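Transcriptional activator PlcR protein (Bacillus thuringiensis, PDB 3U3W) activates transcription as a DNA-binding quorum-sensing regulator of virulence, switched on by the signal peptide PapR. Local coordinates at residues E244-K248 with L249-E253; A254-E257 with D258-K262. All coordinates share one frame; numbering follows the deposited sequence.

Contact 1: residues E244-K248 with L249-E253; sequences ECLRK and LEYEE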
loop_
_atom_site.group_PDB
_atom_site.type_symbol
_atom_site.label_atom_id
_atom_site.label_comp_id
_atom_site.label_asym_id
_atom_site.label_seq_id
_atom_site.Cartn_x
_atom_site.Cartn_y
_atom_site.Cartn_z
ATOM N N GLU A 244 13.365 -0.441 -25.563
ATOM C CA GLU A 244 13.228 -1.516 -26.545
ATOM C C GLU A 244 12.198 -1.147 -27.619
ATOM O O GLU A 244 12.452 -1.296 -28.809
ATOM C CB GLU A 244 12.801 -2.827 -25.879
ATOM C CG GLU A 244 13.794 -3.414 -24.892
ATOM C CD GLU A 244 14.914 -4.161 -25.578
ATOM O OE1 GLU A 244 14.754 -5.381 -25.822
ATOM O OE2 GLU A 244 15.948 -3.527 -25.882
ATOM N N CYS A 245 11.027 -0.680 -27.194
ATOM C CA CYS A 245 9.960 -0.341 -28.134
ATOM C C CYS A 245 10.367 0.826 -29.029
ATOM O O CYS A 245 10.160 0.798 -30.235
ATOM C CB CYS A 245 8.667 -0.003 -27.391
ATOM S SG CYS A 245 7.884 -1.397 -26.637
ATOM N N LEU A 246 10.956 1.841 -28.411
ATOM C CA LEU A 246 11.421 3.023 -29.108
ATOM C C LEU A 246 12.420 2.670 -30.203
ATOM O O LEU A 246 12.431 3.302 -31.259
ATOM C CB LEU A 246 12.040 4.017 -28.119
ATOM C CG LEU A 246 11.092 4.705 -27.116
ATOM C CD1 LEU A 246 11.803 5.830 -26.372
ATOM C CD2 LEU A 246 9.846 5.245 -27.796
ATOM N N ARG A 247 13.254 1.666 -29.947
ATOM C CA ARG A 247 14.238 1.217 -30.929
ATOM C C ARG A 247 13.549 0.576 -32.140
ATOM O O ARG A 247 13.863 0.896 -33.276
ATOM C CB ARG A 247 15.242 0.248 -30.290
ATOM C CG ARG A 247 16.576 0.141 -31.016
ATOM C CD ARG A 247 17.700 -0.236 -30.038
ATOM N NE ARG A 247 17.331 -1.360 -29.181
ATOM C CZ ARG A 247 17.462 -2.642 -29.520
ATOM N NH1 ARG A 247 17.968 -2.971 -30.703
ATOM N NH2 ARG A 247 17.085 -3.597 -28.675
ATOM N N LYS A 248 12.593 -0.310 -31.896
ATOM C CA LYS A 248 11.901 -0.980 -32.990
ATOM C C LYS A 248 11.056 -0.007 -33.797
ATOM O O LYS A 248 10.894 -0.173 -35.011
ATOM C CB LYS A 248 11.026 -2.127 -32.475
ATOM C CG LYS A 248 11.815 -3.308 -32.008
ATOM C CD LYS A 248 12.805 -3.723 -33.080
ATOM C CE LYS A 248 13.829 -4.712 -32.551
ATOM N NZ LYS A 248 13.276 -6.093 -32.438
ATOM N N LEU A 249 10.515 1.001 -33.117
ATOM C CA LEU A 249 9.633 1.962 -33.766
ATOM C C LEU A 249 10.429 3.078 -34.453
ATOM O O LEU A 249 9.848 3.982 -35.039
ATOM C CB LEU A 249 8.626 2.536 -32.766
ATOM C CG LEU A 249 7.526 1.571 -32.321
ATOM C CD1 LEU A 249 6.675 2.201 -31.229
ATOM C CD2 LEU A 249 6.651 1.131 -33.513
ATOM N N GLU A 250 11.756 3.006 -34.368
ATOM C CA GLU A 250 12.637 3.929 -35.089
ATOM C C GLU A 250 12.542 5.389 -34.642
ATOM O O GLU A 250 12.599 6.304 -35.460
ATOM C CB GLU A 250 12.416 3.813 -36.602
ATOM C CG GLU A 250 12.910 2.491 -37.166
ATOM C CD GLU A 250 12.668 2.359 -38.654
ATOM O OE1 GLU A 250 11.497 2.170 -39.054
ATOM O OE2 GLU A 250 13.650 2.449 -39.422
ATOM N N TYR A 251 12.408 5.598 -33.337
ATOM C CA TYR A 251 12.478 6.937 -32.762
ATOM C C TYR A 251 13.881 7.481 -32.867
ATOM O O TYR A 251 14.820 6.753 -33.199
ATOM C CB TYR A 251 12.084 6.912 -31.292
ATOM C CG TYR A 251 10.604 6.901 -31.063
ATOM C CD1 TYR A 251 9.829 5.789 -31.401
ATOM C CD2 TYR A 251 9.971 8.002 -30.511
ATOM C CE1 TYR A 251 8.464 5.789 -31.186
ATOM C CE2 TYR A 251 8.611 8.010 -30.295
ATOM C CZ TYR A 251 7.861 6.909 -30.627
ATOM O OH TYR A 251 6.503 6.949 -30.395
ATOM N N GLU A 252 14.021 8.766 -32.559
ATOM C CA GLU A 252 15.322 9.404 -32.605
ATOM C C GLU A 252 16.231 8.781 -31.551
ATOM O O GLU A 252 15.766 8.340 -30.499
ATOM C CB GLU A 252 15.192 10.916 -32.409
ATOM C CG GLU A 252 16.130 11.716 -33.302
ATOM C CD GLU A 252 16.180 11.166 -34.725
ATOM O OE1 GLU A 252 15.279 11.506 -35.528
ATOM O OE2 GLU A 252 17.116 10.389 -35.034
ATOM N N GLU A 253 17.524 8.734 -31.846
ATOM C CA GLU A 253 18.472 8.058 -30.974
ATOM C C GLU A 253 18.464 8.640 -29.560
ATOM O O GLU A 253 18.718 7.929 -28.588
ATOM C CB GLU A 253 19.885 8.108 -31.566
ATOM C CG GLU A 253 20.776 6.936 -31.157
ATOM C CD GLU A 253 20.398 5.633 -31.852
ATOM O OE1 GLU A 253 20.041 5.674 -33.052
ATOM O OE2 GLU A 253 20.457 4.567 -31.195
#

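Contact 2: residues A254-E257 with D258-K262; sequences AEIE and DAYKK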
loop_
_atom_site.group_PDB
_atom_site.type_symbol
_atom_site.label_atom_id
_atom_site.label_comp_id
_atom_site.label_asym_id
_atom_site.label_seq_id
_atom_site.Cartn_x
_atom_site.Cartn_y
_atom_site.Cartn_z
ATOM N N ALA A 254 18.172 9.930 -29.440
ATOM C CA ALA A 254 18.248 10.571 -28.135
ATOM C C ALA A 254 17.132 10.068 -27.239
ATOM O O ALA A 254 17.365 9.739 -26.085
ATOM C CB ALA A 254 18.209 12.080 -28.261
ATOM N N GLU A 255 15.922 9.998 -27.784
ATOM C CA GLU A 255 14.772 9.482 -27.041
ATOM C C GLU A 255 15.009 8.035 -26.578
ATOM O O GLU A 255 14.738 7.694 -25.426
ATOM C CB GLU A 255 13.512 9.582 -27.895
ATOM C CG GLU A 255 13.377 10.937 -28.563
ATOM C CD GLU A 255 11.986 11.196 -29.092
ATOM O OE1 GLU A 255 11.020 11.025 -28.313
ATOM O OE2 GLU A 255 11.863 11.567 -30.284
ATOM N N ILE A 256 15.528 7.201 -27.480
ATOM C CA ILE A 256 15.944 5.847 -27.139
ATOM C C ILE A 256 16.976 5.808 -26.003
ATOM O O ILE A 256 16.842 5.031 -25.074
ATOM C CB ILE A 256 16.519 5.112 -28.361
ATOM C CG1 ILE A 256 15.415 4.882 -29.406
ATOM C CG2 ILE A 256 17.170 3.789 -27.924
ATOM C CD1 ILE A 256 15.924 4.527 -30.790
ATOM N N GLU A 257 18.007 6.643 -26.088
ATOM C CA GLU A 257 19.059 6.673 -25.071
ATOM C C GLU A 257 18.507 7.121 -23.717
ATOM O O GLU A 257 18.889 6.591 -22.674
ATOM C CB GLU A 257 20.213 7.586 -25.504
ATOM C CG GLU A 257 21.314 6.870 -26.275
ATOM C CD GLU A 257 22.205 7.821 -27.064
ATOM O OE1 GLU A 257 22.038 9.055 -26.928
ATOM O OE2 GLU A 257 23.071 7.331 -27.827
ATOM N N ASP A 258 17.606 8.098 -23.750
ATOM C CA ASP A 258 16.933 8.585 -22.547
ATOM C C ASP A 258 16.300 7.449 -21.757
ATOM O O ASP A 258 16.524 7.329 -20.553
ATOM C CB ASP A 258 15.848 9.612 -22.907
ATOM C CG ASP A 258 15.223 10.260 -21.677
ATOM O OD1 ASP A 258 15.935 10.992 -20.957
ATOM O OD2 ASP A 258 14.014 10.049 -21.433
ATOM N N ALA A 259 15.504 6.624 -22.435
ATOM C CA ALA A 259 14.787 5.562 -21.756
ATOM C C ALA A 259 15.758 4.624 -21.068
ATOM O O ALA A 259 15.569 4.286 -19.898
ATOM C CB ALA A 259 13.884 4.806 -22.710
ATOM N N TYR A 260 16.810 4.222 -21.778
ATOM C CA TYR A 260 17.794 3.288 -21.218
ATOM C C TYR A 260 18.575 3.883 -20.036
ATOM O O TYR A 260 18.919 3.169 -19.091
ATOM C CB TYR A 260 18.755 2.786 -22.300
ATOM C CG TYR A 260 18.163 1.800 -23.288
ATOM C CD1 TYR A 260 17.562 0.617 -22.853
ATOM C CD2 TYR A 260 18.225 2.034 -24.660
ATOM C CE1 TYR A 260 17.025 -0.296 -23.754
ATOM C CE2 TYR A 260 17.695 1.123 -25.572
ATOM C CZ TYR A 260 17.101 -0.040 -25.112
ATOM O OH TYR A 260 16.572 -0.939 -26.008
ATOM N N LYS A 261 18.846 5.188 -20.091
ATOM C CA LYS A 261 19.516 5.880 -18.990
ATOM C C LYS A 261 18.650 5.867 -17.737
ATOM O O LYS A 261 19.126 5.588 -16.635
ATOM C CB LYS A 261 19.869 7.317 -19.373
ATOM C CG LYS A 261 21.087 7.427 -20.283
ATOM C CD LYS A 261 21.201 8.822 -20.902
ATOM C CE LYS A 261 21.625 9.874 -19.880
ATOM N NZ LYS A 261 20.639 10.073 -18.770
ATOM N N LYS A 262 17.370 6.158 -17.914
ATOM C CA LYS A 262 16.441 6.095 -16.801
ATOM C C LYS A 262 16.402 4.690 -16.188
ATOM O O LYS A 262 16.325 4.551 -14.966
ATOM C CB LYS A 262 15.050 6.565 -17.229
ATOM C CG LYS A 262 14.956 8.072 -17.476
ATOM C CD LYS A 262 13.555 8.432 -17.974
ATOM C CE LYS A 262 13.244 9.919 -17.844
ATOM N NZ LYS A 262 14.156 10.785 -18.637
#

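Contact 1: residues E244-K248 with L249-E253
The amide of Leu249 reaches back four residues to Cys245, its N 2.9 Å from Cys245 O and nearly in line with the carbonyl. The same oxygen also meets the Leu249 side chain, with CB and CG resting against it. One residue later the chain turns out of helix 235-248, and the ending is a Schellman motif. Glu250 takes a positive phi (66°), which brings two successive amides back onto the last turn: Tyr251 N bonds Leu246 O at 3.1 Å, and Glu250 N bonds Arg247 O at 3.2 Å, this one from well above the carbonyl plane. The side chains of Leu246 and Tyr251 meet as well. Leu246 CD2 sits over the centre of one face of the Tyr251 ring, 3.5 Å from its centroid and 6° off the normal, a CH-pi contact. With the Tyr251 CG beside its own backbone N (chi1 -81°), the ring is swung back over Leu246. Within the last turn of the helix, Arg247 NH2 forms a salt bridge with Glu244 OE2 (3.0 Å), the oxygen lying in the guanidinium plane; Lys282 NZ and Tyr260 OH also reach this oxygen of the buried Glu244.

Contact 2: residues A254-E257 with D258-K262
Ile256 and Tyr260, one turn apart, lie side by side and point the same way on helix 253-269, part of the tetratricopeptide-like, all-helical C-terminal region of the RNPP family. The stretch illustrates how a helix assigns different tasks to its different sides.

The backbone provides the regular i to i+4 ladder. Asp258 N bonds Ala254 O and Lys261 N bonds Glu257 O, both at 2.9 Å and nearly straight on to the carbonyl. The two rungs between them are longer: Ala259 N to Glu255 O is 3.3 Å, with the donor tilted 24° from the carbonyl plane, and Tyr260 N to Ile256 O is weak.

The apolar contact falls on the side that faces helix 235-248. Ile256 CG2, standing opposite its backbone N across the CA-CB bond, approaches Tyr260 CE2 to 3.6 Å. The Tyr260 ring leans back towards the preceding turn because its CG lies beside its own N (chi1 -73°), and this also sets CD2 3.3 Å from Ile256 O. Beyond the ring, the phenol oxygen hydrogen-bonds outside the segments, to Glu244 OE2 and Arg247 NE, while Ile256 packs on Leu246.

Elsewhere round the helix, aliphatic carbons rest on carbonyl oxygens. Lys261 runs its CB, CG and CD past Glu257 O, with CG at 3.4 Å, and Asp258 CB lies against the oxygens of Ala254 and Glu255.

Charge pairing comes last, also over one turn. Lys262, whose side chain packs on Ile269 of the second subunit, forms a salt bridge with Asp258: its NZ stands 2.9 Å from OD2, meeting that oxygen on the syn side, 20° out of the carboxylate plane, with a weak second bond to OD1.

Overall arrangement
From the N terminus, the chain passes through the helix-turn-helix region and the earlier helices of the C-terminal region before reaching helix 235-248. Contact 1 ends that helix and closes the short turn that leads, with Glu252 as N-cap, into helix 253-269; contact 2 follows within the new helix. The two are in series, neither nested nor crossing, with centres about 10 Å apart. They touch because the turn folds one helix beside the next: Ile256 CD1 packs near Tyr251 O, and Leu246 CD1 near Glu255 O. Tyr260 ties the pair by its polar end. The bound nucleic acid lies about 56 Å from contact 1 and about 54 Å from contact 2, nearest atom to nearest atom.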